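PDB 2EGI: putative esterase aq_1494 from Aquifex aeolicus, which is probably a thioesterase of the HotDog superfamily, hydrolysing fatty acyl-CoA or related thioesters, although its natural substrate is not established. Local coordinates for residues B[3-8]-B[29-34]; B[73-78]-B[89-94]; B[18-23]-B[65-70]. All coordinates share one frame; numbering follows the deposited sequence.

Interaction 1. Residues B[3-8]-B[29-34]; sequences FIYRRR and FEEARG
R7 grips E31 side-on, offering NE and NH2 to the two carboxylate oxygens in a bidentate salt bridge. The tighter arm runs from R7 NE to the syn lone pair of E31 OE1, at 2.5 Å. In the looser one R7 NH2 stands 3.2 Å from E31 OE2, which lies close to the guanidinium plane although the nitrogen is well out of the carboxylate plane; the two flat groups are turned 35° against each other. OE1 takes a second donor, the hydroxyl of Y5, whose OH is modelled 2.4 Å from E31 OE1, so short that the exact length is doubtful. The oxygen sits at the edge of the phenol ring, in its plane, while the carboxylate itself stands almost perpendicular to the ring. OE2 is also bonded by Y12 OH of the second subunit, and R7 NH2 forms a further salt bridge to E13, so this polar cluster reaches the subunit interface. In the HotDog fold a curved antiparallel sheet wraps round one long helix, and strand 3-8, which pairs with strand 72-82, passes along helix 22-39, the two segment axes approaching to 8.4 Å at 127°. Y5 swings its CG away from the backbone N (chi1 176°), which lays the ring against the helix backbone. A32 CA makes a CH-pi contact with one face, 4.1 Å from the centroid of the Y5 ring, and the carbonyl carbon of E31 lies over the centre of the same face. Beside it, A32 CB rests 3.8 Å from Y5 CB and also packs on V75 of the neighbouring strand. Farther out the packing thins: the F3 ring touches the helix obliquely, its CE2 3.8 Å from A32 O, and continues onto E35 and S39.

Interaction 2. Residues B[73-78]-B[89-94]; sequences FEVHLN and FSYIVF
H76 and F94 meet because both side chains turn CG beside the backbone N and away from the carbonyl carbon (chi1 -68° and -77°), so that each leans along the same face of the sheet. They sit on the beta hairpin of strands 72-82 and 86-95, part of the antiparallel sheet of the HotDog fold, and are diagonal neighbours: H76 is paired across the strands with I92, F94 with E74. The result is an edge-to-face stack in which the CD1-CE1 edge of F94 points into one face of the imidazole, planes 66° apart and centroids of the H76 and F94 rings separated by 4.8 Å. The imidazole is fixed from its own strand too, since H76 NE2 donates a nearly straight bond of 2.8 Å to E74 OE1; the oxygen lies in the imidazole plane, while NE2 meets it from above the carboxylate plane. An alanine here takes away the imidazole, and the carboxylate of E74 would probably be freer to turn and the edge of F94 left facing a gap. On the opposite face V75, L77, Y91 and V93 point toward helix 22-39. There L77 CB lies 3.8 Å from Y91 CD1, and V75 CG1 touches the edge of the same phenol ring, whose hydroxyl is bonded to R33 and T105. L77 CD1 reaches F89 CD2 at 3.7 Å, extending the apolar row. Six backbone bonds hold the ladder, two at each hydrogen-bonded pair. Between those pairs CA-H...O contacts fill in, such as Y91 CA to H76 O at 3.3 Å. At the far end S90 OG, itself bonded to E80, rests 3.4 Å from N78 CB.

Interaction 3. Residues B[18-23]-B[65-70]; sequences GIVHHS and KPLFYD
V20 and L67 form the tight half of this contact. Their side chains lie alongside each other and point the same way, V20 CG2 pressing to 3.5 Å from L67 CB, closer than carbons usually come. Directly beside them V20 N donates to L67 O, 3.0 Å away, and I19 CA also approaches that carbonyl. The return link is indirect: one water gives a hydrogen to V20 O and accepts one from L67 N, lying 3.0 Å from L67 N, so the water stands in for a second direct backbone bond. Y25, Y28 and V9 bury this half. In fold terms, the loop between strands 53-63 and 72-82 docks on the chain that leads into the long HotDog helix 22-39. That chain carries part of the probable catalytic surroundings: the side chain of I19 is about 4 Å from that of D15, the predicted active-site residue, and H21 packs on D15 as well.

Toward solvent, where I19 and P66 are partly exposed, the contact is sparser. I19 CG2, turned beside its backbone N, has a single close point, P66 CB at 3.5 Å, and only grazes the exposed F68 ring, whose CE1 is 4.1 Å from I19 CG2. The edge of that ring also meets a carbonyl, G18 O lying 3.4 Å from F68 CD1 and near the ring plane.

The three contacts illustrate how the sheet, the long helix and the loops at its start are joined in a HotDog subunit. Interactions 1 and 2 are near neighbours, centres 8 Å apart, because strands 3-8 and 72-82 adjoin in the sheet; Y5 O and V75 N probably bond between them, and F29 packs on Y91. Interaction 3 lies about 16 Å from both centres, at the start of helix 22-39, which interaction 1 grips further along. L67 packs on F73 and V93, joining it to the hairpin, and a long, weak ion pair links R8 to D70. Along the chain, interactions 1 and 3 interleave, while both hairpin strands of interaction 2 follow later. Interactions 1 and 3 also touch the second subunit.

Interaction 1. Residues B[3-8]-B[29-34]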
loop_
_atom_site.group_PDB
_atom_site.type_symbol
_atom_site.label_atom_id
_atom_site.label_comp_id
_atom_site.label_asym_id
_atom_site.label_seq_id
_atom_site.Cartn_x
_atom_site.Cartn_y
_atom_site.Cartn_z
ATOM N N PHE B 3 -4.804 -17.166 17.948
ATOM C CA PHE B 3 -5.771 -16.108 17.701
ATOM C C PHE B 3 -6.121 -16.051 16.229
ATOM O O PHE B 3 -5.235 -16.004 15.384
ATOM C CB PHE B 3 -5.190 -14.758 18.125
ATOM C CG PHE B 3 -6.129 -13.602 17.913
ATOM C CD1 PHE B 3 -7.187 -13.376 18.793
ATOM C CD2 PHE B 3 -5.962 -12.745 16.828
ATOM C CE1 PHE B 3 -8.065 -12.317 18.594
ATOM C CE2 PHE B 3 -6.830 -11.688 16.618
ATOM C CZ PHE B 3 -7.887 -11.470 17.505
ATOM N N ILE B 4 -7.413 -16.035 15.931
ATOM C CA ILE B 4 -7.870 -15.965 14.556
ATOM C C ILE B 4 -8.296 -14.557 14.142
ATOM O O ILE B 4 -9.069 -13.901 14.830
ATOM C CB ILE B 4 -9.071 -16.891 14.304
ATOM C CG1 ILE B 4 -8.707 -18.335 14.652
ATOM C CG2 ILE B 4 -9.504 -16.774 12.838
ATOM C CD1 ILE B 4 -9.836 -19.323 14.404
ATOM N N TYR B 5 -7.786 -14.111 13.003
ATOM C CA TYR B 5 -8.131 -12.811 12.451
ATOM C C TYR B 5 -8.745 -13.045 11.071
ATOM O O TYR B 5 -8.117 -13.647 10.200
ATOM C CB TYR B 5 -6.895 -11.932 12.310
ATOM C CG TYR B 5 -7.200 -10.611 11.660
ATOM C CD1 TYR B 5 -8.124 -9.735 12.227
ATOM C CD2 TYR B 5 -6.568 -10.235 10.482
ATOM C CE1 TYR B 5 -8.411 -8.514 11.636
ATOM C CE2 TYR B 5 -6.843 -9.010 9.880
ATOM C CZ TYR B 5 -7.765 -8.154 10.464
ATOM O OH TYR B 5 -8.011 -6.926 9.892
ATOM N N ARG B 6 -9.963 -12.553 10.883
ATOM C CA ARG B 6 -10.704 -12.732 9.638
ATOM C C ARG B 6 -10.692 -11.467 8.790
ATOM O O ARG B 6 -10.878 -10.363 9.316
ATOM C CB ARG B 6 -12.152 -13.130 9.966
ATOM C CG ARG B 6 -12.238 -14.278 10.963
ATOM C CD ARG B 6 -13.668 -14.622 11.352
ATOM N NE ARG B 6 -13.681 -15.712 12.324
ATOM C CZ ARG B 6 -13.269 -15.601 13.584
ATOM N NH1 ARG B 6 -12.818 -14.442 14.041
ATOM N NH2 ARG B 6 -13.277 -16.660 14.378
ATOM N N ARG B 7 -10.484 -11.637 7.485
ATOM C CA ARG B 7 -10.424 -10.509 6.557
ATOM C C ARG B 7 -10.729 -10.970 5.125
ATOM O O ARG B 7 -10.547 -12.139 4.784
ATOM C CB ARG B 7 -9.018 -9.872 6.621
ATOM C CG ARG B 7 -8.783 -8.628 5.758
ATOM C CD ARG B 7 -8.949 -7.299 6.483
ATOM N NE ARG B 7 -7.931 -6.332 6.077
ATOM C CZ ARG B 7 -7.666 -6.000 4.815
ATOM N NH1 ARG B 7 -8.343 -6.547 3.817
ATOM N NH2 ARG B 7 -6.715 -5.121 4.543
ATOM N N ARG B 8 -11.196 -10.047 4.294
ATOM C CA ARG B 8 -11.492 -10.341 2.891
ATOM C C ARG B 8 -10.563 -9.465 2.047
ATOM O O ARG B 8 -10.227 -8.349 2.440
ATOM C CB ARG B 8 -12.955 -10.011 2.571
ATOM C CG ARG B 8 -13.396 -10.381 1.166
ATOM C CD ARG B 8 -14.718 -9.704 0.827
ATOM N NE ARG B 8 -15.876 -10.348 1.436
ATOM C CZ ARG B 8 -16.477 -11.425 0.942
ATOM N NH1 ARG B 8 -16.027 -11.990 -0.172
ATOM N NH2 ARG B 8 -17.548 -11.925 1.543
ATOM N N PHE B 29 -0.761 -8.929 8.696
ATOM C CA PHE B 29 -0.256 -9.422 9.974
ATOM C C PHE B 29 -0.320 -8.321 11.034
ATOM O O PHE B 29 -0.530 -8.598 12.218
ATOM C CB PHE B 29 1.183 -9.947 9.847
ATOM C CG PHE B 29 1.387 -10.927 8.709
ATOM C CD1 PHE B 29 0.433 -11.904 8.422
ATOM C CD2 PHE B 29 2.539 -10.866 7.922
ATOM C CE1 PHE B 29 0.624 -12.806 7.365
ATOM C CE2 PHE B 29 2.742 -11.765 6.859
ATOM C CZ PHE B 29 1.784 -12.734 6.580
ATOM N N GLU B 30 -0.147 -7.073 10.610
ATOM C CA GLU B 30 -0.195 -5.965 11.551
ATOM C C GLU B 30 -1.616 -5.821 12.085
ATOM O O GLU B 30 -1.808 -5.540 13.265
ATOM C CB GLU B 30 0.234 -4.643 10.895
ATOM C CG GLU B 30 0.371 -3.486 11.902
ATOM C CD GLU B 30 0.544 -2.123 11.237
ATOM O OE1 GLU B 30 -0.480 -1.442 10.958
ATOM O OE2 GLU B 30 1.705 -1.742 10.986
ATOM N N GLU B 31 -2.605 -6.010 11.214
ATOM C CA GLU B 31 -3.993 -5.898 11.634
ATOM C C GLU B 31 -4.270 -7.021 12.621
ATOM O O GLU B 31 -4.894 -6.803 13.663
ATOM C CB GLU B 31 -4.951 -5.995 10.437
ATOM C CG GLU B 31 -4.690 -4.981 9.326
ATOM C CD GLU B 31 -5.765 -4.993 8.231
ATOM O OE1 GLU B 31 -6.583 -5.936 8.187
ATOM O OE2 GLU B 31 -5.787 -4.058 7.409
ATOM N N ALA B 32 -3.777 -8.215 12.304
ATOM C CA ALA B 32 -3.968 -9.373 13.173
ATOM C C ALA B 32 -3.356 -9.148 14.558
ATOM O O ALA B 32 -3.946 -9.530 15.568
ATOM C CB ALA B 32 -3.372 -10.610 12.531
ATOM N N ARG B 33 -2.172 -8.543 14.602
ATOM C CA ARG B 33 -1.520 -8.263 15.874
ATOM C C ARG B 33 -2.404 -7.280 16.615
ATOM O O ARG B 33 -2.600 -7.384 17.825
ATOM C CB ARG B 33 -0.139 -7.620 15.668
ATOM C CG ARG B 33 0.912 -8.530 15.070
ATOM C CD ARG B 33 2.320 -8.028 15.393
ATOM N NE ARG B 33 2.688 -6.827 14.649
ATOM C CZ ARG B 33 3.020 -6.822 13.362
ATOM N NH1 ARG B 33 3.022 -7.959 12.679
ATOM N NH2 ARG B 33 3.376 -5.685 12.768
ATOM N N GLY B 34 -2.942 -6.328 15.861
ATOM C CA GLY B 34 -3.798 -5.308 16.435
ATOM C C GLY B 34 -5.027 -5.857 17.129
ATOM O O GLY B 34 -5.398 -5.400 18.209
#

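Interaction 2. Residues B[73-78]-B[89-94]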
loop_
_atom_site.group_PDB
_atom_site.type_symbol
_atom_site.label_atom_id
_atom_site.label_comp_id
_atom_site.label_asym_id
_atom_site.label_seq_id
_atom_site.Cartn_x
_atom_site.Cartn_y
_atom_site.Cartn_z
ATOM N N PHE B 73 -10.262 -14.886 3.832
ATOM C CA PHE B 73 -9.160 -15.658 4.393
ATOM C C PHE B 73 -8.993 -15.398 5.877
ATOM O O PHE B 73 -9.605 -14.490 6.419
ATOM C CB PHE B 73 -7.855 -15.345 3.643
ATOM C CG PHE B 73 -7.300 -13.960 3.907
ATOM C CD1 PHE B 73 -6.420 -13.736 4.962
ATOM C CD2 PHE B 73 -7.634 -12.891 3.079
ATOM C CE1 PHE B 73 -5.873 -12.463 5.188
ATOM C CE2 PHE B 73 -7.096 -11.619 3.296
ATOM C CZ PHE B 73 -6.213 -11.405 4.351
ATOM N N GLU B 74 -8.176 -16.213 6.532
ATOM C CA GLU B 74 -7.927 -16.047 7.957
ATOM C C GLU B 74 -6.441 -16.015 8.246
ATOM O O GLU B 74 -5.649 -16.700 7.603
ATOM C CB GLU B 74 -8.551 -17.186 8.781
ATOM C CG GLU B 74 -10.062 -17.346 8.637
ATOM C CD GLU B 74 -10.647 -18.347 9.636
ATOM O OE1 GLU B 74 -9.934 -19.299 10.023
ATOM O OE2 GLU B 74 -11.826 -18.191 10.024
ATOM N N VAL B 75 -6.070 -15.188 9.214
ATOM C CA VAL B 75 -4.691 -15.099 9.640
ATOM C C VAL B 75 -4.702 -15.673 11.050
ATOM O O VAL B 75 -5.373 -15.155 11.938
ATOM C CB VAL B 75 -4.180 -13.635 9.693
ATOM C CG1 VAL B 75 -2.769 -13.600 10.259
ATOM C CG2 VAL B 75 -4.190 -13.020 8.308
ATOM N N HIS B 76 -3.994 -16.772 11.249
ATOM C CA HIS B 76 -3.924 -17.367 12.576
ATOM C C HIS B 76 -2.565 -16.987 13.167
ATOM O O HIS B 76 -1.537 -17.290 12.570
ATOM C CB HIS B 76 -4.062 -18.890 12.485
ATOM C CG HIS B 76 -5.415 -19.350 12.041
ATOM N ND1 HIS B 76 -5.841 -20.657 12.183
ATOM C CD2 HIS B 76 -6.443 -18.684 11.464
ATOM C CE1 HIS B 76 -7.068 -20.771 11.713
ATOM N NE2 HIS B 76 -7.458 -19.588 11.269
ATOM N N LEU B 77 -2.547 -16.320 14.320
ATOM C CA LEU B 77 -1.261 -15.945 14.889
ATOM C C LEU B 77 -0.989 -16.607 16.214
ATOM O O LEU B 77 -1.880 -16.801 17.024
ATOM C CB LEU B 77 -1.113 -14.419 15.015
ATOM C CG LEU B 77 -1.528 -13.522 16.191
ATOM C CD1 LEU B 77 -0.910 -13.936 17.527
ATOM C CD2 LEU B 77 -1.061 -12.119 15.842
ATOM N N ASN B 78 0.273 -16.947 16.420
ATOM C CA ASN B 78 0.707 -17.607 17.631
ATOM C C ASN B 78 1.936 -16.920 18.161
ATOM O O ASN B 78 2.616 -16.191 17.442
ATOM C CB ASN B 78 1.044 -19.067 17.335
ATOM C CG ASN B 78 -0.159 -19.857 16.883
ATOM O OD1 ASN B 78 -0.983 -20.278 17.694
ATOM N ND2 ASN B 78 -0.277 -20.054 15.580
ATOM N N PHE B 89 6.048 -13.488 16.898
ATOM C CA PHE B 89 4.744 -13.990 16.479
ATOM C C PHE B 89 4.927 -14.794 15.205
ATOM O O PHE B 89 5.749 -14.441 14.361
ATOM C CB PHE B 89 3.786 -12.834 16.157
ATOM C CG PHE B 89 3.267 -12.101 17.358
ATOM C CD1 PHE B 89 3.444 -10.725 17.476
ATOM C CD2 PHE B 89 2.557 -12.770 18.349
ATOM C CE1 PHE B 89 2.917 -10.027 18.563
ATOM C CE2 PHE B 89 2.029 -12.080 19.440
ATOM C CZ PHE B 89 2.209 -10.708 19.547
ATOM N N SER B 90 4.174 -15.880 15.075
ATOM C CA SER B 90 4.207 -16.685 13.860
ATOM C C SER B 90 2.807 -16.540 13.261
ATOM O O SER B 90 1.846 -16.272 13.985
ATOM C CB SER B 90 4.531 -18.161 14.164
ATOM O OG SER B 90 3.600 -18.751 15.052
ATOM N N TYR B 91 2.686 -16.676 11.945
ATOM C CA TYR B 91 1.380 -16.533 11.314
ATOM C C TYR B 91 1.196 -17.537 10.195
ATOM O O TYR B 91 2.160 -17.940 9.532
ATOM C CB TYR B 91 1.203 -15.146 10.683
ATOM C CG TYR B 91 1.700 -13.960 11.479
ATOM C CD1 TYR B 91 0.802 -13.033 12.023
ATOM C CD2 TYR B 91 3.068 -13.722 11.632
ATOM C CE1 TYR B 91 1.251 -11.898 12.690
ATOM C CE2 TYR B 91 3.526 -12.589 12.299
ATOM C CZ TYR B 91 2.610 -11.683 12.826
ATOM O OH TYR B 91 3.063 -10.581 13.500
ATOM N N ILE B 92 -0.054 -17.926 9.982
ATOM C CA ILE B 92 -0.396 -18.824 8.898
ATOM C C ILE B 92 -1.624 -18.228 8.242
ATOM O O ILE B 92 -2.611 -17.925 8.906
ATOM C CB ILE B 92 -0.712 -20.258 9.381
ATOM C CG1 ILE B 92 0.492 -20.829 10.138
ATOM C CG2 ILE B 92 -1.017 -21.151 8.178
ATOM C CD1 ILE B 92 0.282 -22.236 10.652
ATOM N N VAL B 93 -1.545 -18.025 6.939
ATOM C CA VAL B 93 -2.663 -17.467 6.208
ATOM C C VAL B 93 -3.450 -18.609 5.592
ATOM O O VAL B 93 -2.959 -19.320 4.713
ATOM C CB VAL B 93 -2.192 -16.508 5.104
ATOM C CG1 VAL B 93 -3.398 -15.921 4.376
ATOM C CG2 VAL B 93 -1.338 -15.397 5.726
ATOM N N PHE B 94 -4.674 -18.772 6.078
ATOM C CA PHE B 94 -5.561 -19.821 5.617
ATOM C C PHE B 94 -6.655 -19.306 4.692
ATOM O O PHE B 94 -7.236 -18.243 4.916
ATOM C CB PHE B 94 -6.209 -20.522 6.814
ATOM C CG PHE B 94 -5.298 -21.485 7.535
ATOM C CD1 PHE B 94 -4.989 -21.294 8.881
ATOM C CD2 PHE B 94 -4.776 -22.590 6.880
ATOM C CE1 PHE B 94 -4.177 -22.194 9.567
ATOM C CE2 PHE B 94 -3.955 -23.501 7.559
ATOM C CZ PHE B 94 -3.656 -23.303 8.905
#

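Interaction 3. Residues B[18-23]-B[65-70]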
loop_
_atom_site.group_PDB
_atom_site.type_symbol
_atom_site.label_atom_id
_atom_site.label_comp_id
_atom_site.label_asym_id
_atom_site.label_seq_id
_atom_site.Cartn_x
_atom_site.Cartn_y
_atom_site.Cartn_z
ATOM N N GLY B 18 -2.863 -9.954 -10.850
ATOM C CA GLY B 18 -4.114 -10.537 -10.399
ATOM C C GLY B 18 -4.104 -11.097 -8.990
ATOM O O GLY B 18 -5.028 -11.812 -8.608
ATOM N N ILE B 19 -3.071 -10.776 -8.217
ATOM C CA ILE B 19 -2.959 -11.277 -6.845
ATOM C C ILE B 19 -2.624 -10.169 -5.861
ATOM O O ILE B 19 -2.246 -9.065 -6.261
ATOM C CB ILE B 19 -1.849 -12.354 -6.721
ATOM C CG1 ILE B 19 -0.474 -11.692 -6.823
ATOM C CG2 ILE B 19 -2.018 -13.400 -7.813
ATOM C CD1 ILE B 19 0.696 -12.660 -6.822
ATOM N N VAL B 20 -2.765 -10.483 -4.575
ATOM C CA VAL B 20 -2.450 -9.538 -3.509
ATOM C C VAL B 20 -0.943 -9.325 -3.566
ATOM O O VAL B 20 -0.181 -10.294 -3.596
ATOM C CB VAL B 20 -2.833 -10.112 -2.113
ATOM C CG1 VAL B 20 -2.274 -9.233 -1.004
ATOM C CG2 VAL B 20 -4.343 -10.202 -1.987
ATOM N N HIS B 21 -0.512 -8.068 -3.605
ATOM C CA HIS B 21 0.922 -7.775 -3.660
ATOM C C HIS B 21 1.573 -8.277 -2.382
ATOM O O HIS B 21 1.045 -8.064 -1.290
ATOM C CB HIS B 21 1.170 -6.274 -3.827
ATOM C CG HIS B 21 2.610 -5.927 -4.027
ATOM N ND1 HIS B 21 3.444 -5.576 -2.988
ATOM C CD2 HIS B 21 3.375 -5.913 -5.146
ATOM C CE1 HIS B 21 4.660 -5.358 -3.457
ATOM N NE2 HIS B 21 4.644 -5.556 -4.765
ATOM N N HIS B 22 2.719 -8.936 -2.516
ATOM C CA HIS B 22 3.390 -9.512 -1.357
ATOM C C HIS B 22 3.568 -8.601 -0.145
ATOM O O HIS B 22 3.517 -9.068 0.981
ATOM C CB HIS B 22 4.745 -10.113 -1.757
ATOM C CG HIS B 22 5.765 -9.115 -2.209
ATOM N ND1 HIS B 22 5.773 -8.578 -3.478
ATOM C CD2 HIS B 22 6.873 -8.633 -1.593
ATOM C CE1 HIS B 22 6.846 -7.818 -3.627
ATOM N NE2 HIS B 22 7.531 -7.836 -2.498
ATOM N N SER B 23 3.768 -7.306 -0.377
ATOM C CA SER B 23 3.967 -6.347 0.705
ATOM C C SER B 23 2.739 -6.146 1.593
ATOM O O SER B 23 2.863 -5.771 2.754
ATOM C CB SER B 23 4.386 -4.995 0.132
ATOM O OG SER B 23 3.344 -4.449 -0.657
ATOM N N LYS B 65 0.584 -19.947 -2.019
ATOM C CA LYS B 65 -0.466 -19.781 -3.014
ATOM C C LYS B 65 -0.950 -18.356 -2.858
ATOM O O LYS B 65 -0.891 -17.801 -1.770
ATOM C CB LYS B 65 -1.627 -20.753 -2.766
ATOM C CG LYS B 65 -1.261 -22.214 -2.943
ATOM C CD LYS B 65 -0.720 -22.487 -4.341
ATOM C CE LYS B 65 -0.140 -23.897 -4.446
ATOM N NZ LYS B 65 -1.111 -24.937 -4.029
ATOM N N PRO B 66 -1.449 -17.746 -3.939
ATOM C CA PRO B 66 -1.934 -16.364 -3.883
ATOM C C PRO B 66 -3.325 -16.135 -3.301
ATOM O O PRO B 66 -4.084 -17.070 -3.034
ATOM C CB PRO B 66 -1.871 -15.930 -5.338
ATOM C CG PRO B 66 -2.279 -17.190 -6.059
ATOM C CD PRO B 66 -1.467 -18.255 -5.324
ATOM N N LEU B 67 -3.626 -14.859 -3.095
ATOM C CA LEU B 67 -4.918 -14.426 -2.611
ATOM C C LEU B 67 -5.437 -13.575 -3.752
ATOM O O LEU B 67 -4.677 -12.818 -4.353
ATOM C CB LEU B 67 -4.783 -13.583 -1.335
ATOM C CG LEU B 67 -4.385 -14.330 -0.055
ATOM C CD1 LEU B 67 -4.237 -13.335 1.088
ATOM C CD2 LEU B 67 -5.437 -15.390 0.286
ATOM N N PHE B 68 -6.715 -13.712 -4.072
ATOM C CA PHE B 68 -7.306 -12.938 -5.160
ATOM C C PHE B 68 -8.312 -11.967 -4.590
ATOM O O PHE B 68 -8.729 -12.092 -3.444
ATOM C CB PHE B 68 -8.026 -13.857 -6.157
ATOM C CG PHE B 68 -7.188 -15.004 -6.632
ATOM C CD1 PHE B 68 -6.063 -14.780 -7.422
ATOM C CD2 PHE B 68 -7.506 -16.308 -6.271
ATOM C CE1 PHE B 68 -5.263 -15.837 -7.842
ATOM C CE2 PHE B 68 -6.711 -17.381 -6.684
ATOM C CZ PHE B 68 -5.589 -17.145 -7.471
ATOM N N TYR B 69 -8.712 -11.007 -5.411
ATOM C CA TYR B 69 -9.687 -10.029 -4.997
ATOM C C TYR B 69 -10.923 -10.710 -4.435
ATOM O O TYR B 69 -11.457 -11.649 -5.027
ATOM C CB TYR B 69 -10.100 -9.157 -6.175
ATOM C CG TYR B 69 -11.353 -8.358 -5.910
ATOM C CD1 TYR B 69 -11.399 -7.405 -4.891
ATOM C CD2 TYR B 69 -12.508 -8.565 -6.670
ATOM C CE1 TYR B 69 -12.563 -6.675 -4.635
ATOM C CE2 TYR B 69 -13.679 -7.842 -6.422
ATOM C CZ TYR B 69 -13.698 -6.901 -5.406
ATOM O OH TYR B 69 -14.850 -6.183 -5.170
ATOM N N ASP B 70 -11.357 -10.230 -3.276
ATOM C CA ASP B 70 -12.551 -10.732 -2.627
ATOM C C ASP B 70 -12.441 -12.090 -1.966
ATOM O O ASP B 70 -13.447 -12.629 -1.504
ATOM C CB ASP B 70 -13.701 -10.747 -3.624
ATOM C CG ASP B 70 -14.941 -10.139 -3.058
ATOM O OD1 ASP B 70 -14.801 -9.206 -2.237
ATOM O OD2 ASP B 70 -16.045 -10.580 -3.437
HETATM O O HOH W 1 -1.154 -13.140 -3.088
#